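Local coordinates for protein diaminopimelate decarboxylase (Phaeodactylum tricornutum, PDB 7JPJ) that probably catalyses the pyridoxal 5'-phosphate-dependent decarboxylation of diaminopimelate to lysine in lysine biosynthesis, and works as an obligate dimer, at residues Y239-G242 and V248-D251; V241-G246 and V319-L324; V144-G149 and L221-V226. All blocks are in the same frame, centred on the assembly; numbering follows the deposited sequence.

Contact 1 (Y239-G242 and V248-D251). With DLY (D-lysine), chain C.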
# COMPACT_ATOMS: atom_id res chain seq x y z
N TYR A 239 13.25 16.80 6.10
CA TYR A 239 14.24 17.36 5.18
C TYR A 239 14.09 16.74 3.80
O TYR A 239 14.15 15.52 3.64
CB TYR A 239 15.64 17.12 5.74
CG TYR A 239 15.67 17.32 7.24
CD1 TYR A 239 15.65 18.59 7.78
CD2 TYR A 239 15.67 16.24 8.10
CE1 TYR A 239 15.66 18.78 9.15
CE2 TYR A 239 15.66 16.41 9.47
CZ TYR A 239 15.66 17.69 9.99
OH TYR A 239 15.65 17.87 11.35
N LYS A 240 13.88 17.59 2.80
CA LYS A 240 13.49 17.10 1.48
C LYS A 240 14.69 16.59 0.70
O LYS A 240 15.79 17.13 0.79
CB LYS A 240 12.79 18.21 0.69
CG LYS A 240 11.35 17.86 0.29
CD LYS A 240 10.50 17.45 1.50
CE LYS A 240 9.07 17.08 1.09
NZ LYS A 240 8.50 15.93 1.88
N VAL A 241 14.47 15.51 -0.05
CA VAL A 241 15.48 14.90 -0.90
C VAL A 241 15.00 14.99 -2.34
O VAL A 241 13.89 14.54 -2.65
CB VAL A 241 15.74 13.43 -0.50
CG1 VAL A 241 16.73 12.79 -1.46
CG2 VAL A 241 16.25 13.35 0.92
N GLY A 242 15.83 15.56 -3.21
CA GLY A 242 15.49 15.65 -4.61
C GLY A 242 15.96 14.44 -5.39
O GLY A 242 17.12 14.36 -5.80
N VAL A 248 15.30 20.13 -5.59
CA VAL A 248 16.31 20.63 -4.66
C VAL A 248 16.33 19.76 -3.42
O VAL A 248 15.29 19.50 -2.81
CB VAL A 248 16.05 22.11 -4.30
CG1 VAL A 248 16.90 22.52 -3.11
CG2 VAL A 248 16.34 23.01 -5.49
N THR A 249 17.52 19.29 -3.05
CA THR A 249 17.75 18.62 -1.78
C THR A 249 18.10 19.66 -0.72
O THR A 249 18.84 20.60 -0.99
CB THR A 249 18.88 17.59 -1.91
OG1 THR A 249 18.46 16.53 -2.77
CG2 THR A 249 19.26 17.01 -0.56
N THR A 250 17.54 19.48 0.48
CA THR A 250 17.80 20.42 1.56
C THR A 250 19.28 20.46 1.90
O THR A 250 19.93 19.42 2.07
CB THR A 250 16.99 20.03 2.80
OG1 THR A 250 15.61 19.86 2.45
CG2 THR A 250 17.11 21.11 3.87
N ASP A 251 19.83 21.67 1.99
CA ASP A 251 21.20 21.88 2.44
C ASP A 251 21.19 22.01 3.96
O ASP A 251 20.76 23.04 4.49
CB ASP A 251 21.81 23.11 1.78
CG ASP A 251 23.33 23.12 1.82
OD1 ASP A 251 23.91 22.44 2.70
OD2 ASP A 251 23.95 23.80 0.97
N DLY C . 8.63 14.80 -2.65
CA DLY C . 8.58 13.71 -1.67
C DLY C . 9.92 13.55 -0.95
O DLY C . 10.84 14.37 -1.08
CB DLY C . 7.46 13.96 -0.66
CG DLY C . 6.99 12.71 0.09
CD DLY C . 5.80 13.03 0.98
CE DLY C . 5.44 11.86 1.88
NZ DLY C . 4.38 12.23 2.87
OXT DLY C . 10.13 12.59 -0.20
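Lys240 and Thr250 pair across two antiparallel lengths of one loop, whose CA atoms come closest at Val241 and Thr249, 4.4 Å apart, without forming a regular strand. Thr250 N gives a nearly straight bond to Lys240 O (2.9 Å, 176° at the hydrogen), and the same carbonyl receives a CH contact from Thr249 CA. The two threonine hydroxyls supply the remaining bonds. Thr250 OG1, which sits beside its own backbone N, accepts from Lys240 N at 2.9 Å along a bent path, and it is also hydrogen-bonded to Ser208 OG. Thr249 has a similar first torsion (chi1 -67°), with OG1 beside its backbone N, and this OG1 accepts from Gly242 N at 2.8 Å. The pairing closes the loop between strand 232-234 and helix 252-270 in the TIM-barrel domain, and Asp251 then caps the start of that helix. On the far side of the loop the Lys240 side chain, bent at chi2 and chi4, runs along the bound D-lysine. Its NZ lies 3.4 Å from the ligand CB, while CG, CD and CE pass the ligand O at 3.8 to 4.0 Å. Cutting this chain back to an alanine would probably open a gap beside the carboxylate end of the ligand and take a positive charge away from it. The ring of Tyr239 leads away from the threonines and stacks on Trp213.

Contact 2 (V241-G246 and V319-L324). With DLY (D-lysine), chain C.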
# COMPACT_ATOMS: atom_id res chain seq x y z
N VAL A 241 14.47 15.51 -0.05
CA VAL A 241 15.48 14.90 -0.90
C VAL A 241 15.00 14.99 -2.34
O VAL A 241 13.89 14.54 -2.65
CB VAL A 241 15.74 13.43 -0.50
CG1 VAL A 241 16.73 12.79 -1.46
CG2 VAL A 241 16.25 13.35 0.92
N GLY A 242 15.83 15.56 -3.21
CA GLY A 242 15.49 15.65 -4.61
C GLY A 242 15.96 14.44 -5.39
O GLY A 242 17.12 14.36 -5.80
N ARG A 243 15.06 13.47 -5.59
CA ARG A 243 15.44 12.26 -6.31
C ARG A 243 15.69 12.55 -7.79
O ARG A 243 16.64 12.02 -8.38
CB ARG A 243 14.35 11.20 -6.17
CG ARG A 243 14.10 10.76 -4.74
CD ARG A 243 12.89 9.83 -4.67
NE ARG A 243 12.61 9.37 -3.31
CZ ARG A 243 11.93 10.07 -2.41
NH1 ARG A 243 11.46 11.27 -2.72
NH2 ARG A 243 11.71 9.57 -1.21
N ASN A 244 14.87 13.40 -8.40
CA ASN A 244 14.94 13.66 -9.82
C ASN A 244 15.73 14.92 -10.10
O ASN A 244 15.79 15.84 -9.28
CB ASN A 244 13.54 13.77 -10.41
CG ASN A 244 12.64 12.62 -10.01
OD1 ASN A 244 12.71 11.54 -10.59
ND2 ASN A 244 11.81 12.84 -8.99
N LYS A 245 16.34 14.96 -11.29
CA LYS A 245 17.12 16.12 -11.70
C LYS A 245 16.24 17.36 -11.72
O LYS A 245 15.13 17.35 -12.27
CB LYS A 245 17.72 15.87 -13.09
CG LYS A 245 18.83 16.83 -13.48
CD LYS A 245 18.62 17.39 -14.88
CE LYS A 245 19.87 18.10 -15.39
NZ LYS A 245 20.57 18.86 -14.31
N GLY A 246 16.73 18.44 -11.11
CA GLY A 246 16.01 19.68 -11.00
C GLY A 246 15.41 19.93 -9.63
O GLY A 246 15.30 21.09 -9.22
N VAL A 319 7.30 -0.95 -4.82
CA VAL A 319 7.40 0.50 -4.72
C VAL A 319 6.00 1.07 -4.95
O VAL A 319 5.49 1.04 -6.08
CB VAL A 319 8.40 1.09 -5.73
CG1 VAL A 319 8.47 2.59 -5.58
CG2 VAL A 319 9.79 0.48 -5.52
N LEU A 320 5.38 1.57 -3.88
CA LEU A 320 4.02 2.08 -3.94
C LEU A 320 3.95 3.59 -4.14
O LEU A 320 2.90 4.08 -4.57
CB LEU A 320 3.28 1.70 -2.64
CG LEU A 320 1.85 2.21 -2.45
CD1 LEU A 320 0.88 1.50 -3.39
CD2 LEU A 320 1.42 2.05 -1.00
N ARG A 321 5.03 4.31 -3.88
CA ARG A 321 4.99 5.77 -3.96
C ARG A 321 4.53 6.31 -5.31
O ARG A 321 3.85 7.35 -5.32
CB ARG A 321 6.37 6.34 -3.58
CG ARG A 321 6.81 5.96 -2.18
CD ARG A 321 7.92 6.87 -1.64
NE ARG A 321 8.48 7.74 -2.67
CZ ARG A 321 8.40 9.06 -2.66
NH1 ARG A 321 7.77 9.69 -1.68
NH2 ARG A 321 8.95 9.76 -3.64
N PRO A 322 4.84 5.69 -6.46
CA PRO A 322 4.22 6.17 -7.71
C PRO A 322 2.71 6.08 -7.71
O PRO A 322 2.05 7.03 -8.15
CB PRO A 322 4.84 5.25 -8.77
CG PRO A 322 6.15 4.87 -8.21
CD PRO A 322 5.92 4.73 -6.73
N SER A 323 2.14 4.97 -7.24
CA SER A 323 0.68 4.85 -7.21
C SER A 323 0.06 5.71 -6.12
O SER A 323 -1.05 6.22 -6.30
CB SER A 323 0.27 3.39 -7.01
OG SER A 323 0.69 2.58 -8.09
N LEU A 324 0.74 5.88 -4.99
CA LEU A 324 0.12 6.52 -3.84
C LEU A 324 0.17 8.04 -3.93
O LEU A 324 -0.77 8.72 -3.51
CB LEU A 324 0.78 6.04 -2.55
CG LEU A 324 0.10 6.45 -1.24
CD1 LEU A 324 -1.38 6.11 -1.27
CD2 LEU A 324 0.79 5.79 -0.06
N DLY C . 8.63 14.80 -2.65
CA DLY C . 8.58 13.71 -1.67
C DLY C . 9.92 13.55 -0.95
O DLY C . 10.84 14.37 -1.08
CB DLY C . 7.46 13.96 -0.66
CG DLY C . 6.99 12.71 0.09
CD DLY C . 5.80 13.03 0.98
CE DLY C . 5.44 11.86 1.88
NZ DLY C . 4.38 12.23 2.87
OXT DLY C . 10.13 12.59 -0.20
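Arg243 and Arg321 reach for each other from opposite directions, and their guanidinium groups stack. The centres are 3.7 Å apart and the planes are inclined by 24°. The overlap is displaced: Arg321 NH2 stands over one face of the Arg243 group near its rim, 3.2 Å from Arg243 CZ, whereas Arg243 NH2 stands over the centre of the Arg321 group, 3.6 Å from Arg321 CZ. Two positive charges lie face to face here beside the carboxylate of the bound D-lysine, which would be expected to balance them in part. Arg243 takes that carboxylate at its edge. NH1 donates to the ligand OXT at 3.1 Å along a fairly straight path (164°), with the ligand C in the guanidinium plane. The Arg243 chain, extended from CG to NE, carries the group to this point, and NE is bonded to Gly391 O. Arg321 meets the ligand differently: the bend at chi3 brings NH1 within 3.6 Å of the ligand CG, a contact with the aliphatic part of the chain, while Arg321 NE has a weak bond to His329 NE2. All of the touching is done by these two buried side chains, for the CA atoms of Arg243 and Arg321 remain 12.5 Å apart. Beyond Arg243 the loop runs out toward solvent at Lys245 and Gly246. On segment 319-324, Leu320 packs on Thr401 of the second subunit and Leu324 on Leu324 of that subunit. With Lys240 and Val241, the two arginines line the D-lysine pocket, formed where a loop of the TIM barrel faces helix 321-325 of the C-terminal part of this fold-type III decarboxylase, close to the dimer interface.

Contact 3 (V144-G149 and L221-V226)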
# COMPACT_ATOMS: atom_id res chain seq x y z
N VAL A 144 7.13 15.43 25.47
CA VAL A 144 5.82 15.95 25.09
C VAL A 144 5.90 16.46 23.66
O VAL A 144 6.66 17.39 23.37
CB VAL A 144 5.36 17.08 26.03
CG1 VAL A 144 3.96 17.53 25.66
CG2 VAL A 144 5.40 16.62 27.48
N ARG A 145 5.11 15.85 22.76
CA ARG A 145 5.01 16.34 21.40
C ARG A 145 3.87 17.35 21.30
O ARG A 145 2.74 17.08 21.72
CB ARG A 145 4.78 15.21 20.40
CG ARG A 145 4.49 15.74 19.00
CD ARG A 145 4.71 14.71 17.90
NE ARG A 145 4.36 15.27 16.59
CZ ARG A 145 4.60 14.67 15.43
NH1 ARG A 145 5.19 13.49 15.40
NH2 ARG A 145 4.24 15.26 14.29
N VAL A 146 4.17 18.52 20.73
CA VAL A 146 3.23 19.63 20.66
C VAL A 146 2.82 19.85 19.21
O VAL A 146 3.66 19.81 18.30
CB VAL A 146 3.84 20.92 21.24
CG1 VAL A 146 2.85 22.08 21.15
CG2 VAL A 146 4.28 20.70 22.68
N ASN A 147 1.52 20.05 18.99
CA ASN A 147 1.02 20.60 17.74
C ASN A 147 1.06 22.12 17.87
O ASN A 147 0.20 22.70 18.54
CB ASN A 147 -0.40 20.12 17.43
CG ASN A 147 -0.90 20.58 16.07
OD1 ASN A 147 -0.35 21.49 15.46
ND2 ASN A 147 -1.96 19.94 15.59
N PRO A 148 2.04 22.79 17.25
CA PRO A 148 2.23 24.23 17.49
C PRO A 148 1.10 25.11 17.00
O PRO A 148 1.16 26.32 17.20
CB PRO A 148 3.53 24.54 16.72
CG PRO A 148 4.16 23.21 16.44
CD PRO A 148 3.03 22.25 16.30
N GLY A 149 0.07 24.54 16.37
CA GLY A 149 -1.00 25.32 15.79
C GLY A 149 -0.80 25.67 14.33
O GLY A 149 -1.65 26.33 13.74
N LEU A 221 10.56 26.33 20.28
CA LEU A 221 11.32 26.66 21.48
C LEU A 221 10.49 27.43 22.50
O LEU A 221 10.78 27.37 23.70
CB LEU A 221 12.57 27.47 21.10
CG LEU A 221 13.73 26.69 20.46
CD1 LEU A 221 14.71 27.64 19.79
CD2 LEU A 221 14.45 25.82 21.49
N SER A 222 9.46 28.14 22.05
CA SER A 222 8.62 28.89 22.98
C SER A 222 7.87 27.97 23.93
O SER A 222 7.52 28.38 25.04
CB SER A 222 7.64 29.78 22.22
OG SER A 222 6.78 29.00 21.39
N PHE A 223 7.62 26.73 23.52
CA PHE A 223 7.01 25.75 24.41
C PHE A 223 8.01 25.20 25.43
O PHE A 223 7.58 24.65 26.45
CB PHE A 223 6.40 24.61 23.60
CG PHE A 223 5.28 25.06 22.70
CD1 PHE A 223 4.06 25.43 23.23
CD2 PHE A 223 5.46 25.12 21.33
CE1 PHE A 223 3.04 25.85 22.42
CE2 PHE A 223 4.43 25.54 20.51
CZ PHE A 223 3.22 25.90 21.05
N CYS A 224 9.31 25.35 25.18
CA CYS A 224 10.30 24.90 26.15
C CYS A 224 10.40 25.82 27.35
O CYS A 224 10.92 25.41 28.39
CB CYS A 224 11.67 24.77 25.48
SG CYS A 224 11.75 23.53 24.17
N LYS A 225 9.92 27.06 27.24
CA LYS A 225 9.90 27.95 28.39
C LYS A 225 8.67 27.76 29.26
O LYS A 225 8.61 28.32 30.36
CB LYS A 225 10.00 29.42 27.94
CG LYS A 225 8.68 30.06 27.56
CD LYS A 225 8.87 31.49 27.08
CE LYS A 225 9.45 32.38 28.17
NZ LYS A 225 9.68 33.77 27.69
N VAL A 226 7.69 26.98 28.80
CA VAL A 226 6.55 26.64 29.65
C VAL A 226 6.97 25.65 30.73
O VAL A 226 6.56 25.77 31.89
CB VAL A 226 5.39 26.10 28.79
CG1 VAL A 226 4.32 25.47 29.67
CG2 VAL A 226 4.81 27.21 27.93
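Cys224 N bonds to Leu221 O at 2.9 Å, closing a turn through Ser222 and Phe223, the residue whose ring reaches across to Val146. The contact belongs to the TIM barrel: Val146 lies on the parallel strand 141-147, and Phe223 follows Ser222 on the segment that continues helix 210-222, in the layer outside the barrel wall. Phe223 points toward the strand, its CG beside the backbone N (chi1 -63°), and presents one face of the ring to the valine. Val146 CG1 stands almost exactly over the middle of that face, 3.8 Å from the centroid and only 7° off the ring normal, a CH-pi contact in which all six ring carbons lie at similar distances from the methyl. It is this branch, anti to the backbone N of Val146, that does the touching. Pro148 joins obliquely from just beyond the strand, with CB 4.0 Å from Phe223 CE2. The opposite face of the ring is partly overhung by Ser222 OG, which is displaced toward the rim and bonded to Lys219 O. The neighbouring strand 196-201 ties the two sides together, since its Ile200 touches both Val146 and Cys224, and Cys224 also packs on Phe266 of helix 252-270. All three residues that touch across the contact are buried. At Asn147, the last residue of the strand, begins an Asx turn that spans Pro148. Asn147 ND2 is bonded to Gly169 O, and Asn147 OD1 receives Gly149 N at 3.2 Å, the donor standing 43° out of the side-chain carbonyl plane.

Contact 3 comes first along the chain and closes before contacts 1 and 2 begin; those two start from the same loop and share Val241 and Gly242. Contacts 1 and 3 lie within the same TIM-barrel domain, centres 26 Å apart and nearest atoms about 12 Å apart. Contact 3 joins strand 141-147 to the surrounding helical layer, away from the ligand pocket. The centres of contacts 1 and 2 are 12 Å apart, and both touch the bound D-lysine. Contact 2 alone leaves the barrel, bridging to helix 321-325. The loop after strand 232-234 takes part in both, and the pocket is thus built from the barrel and the part holding that helix.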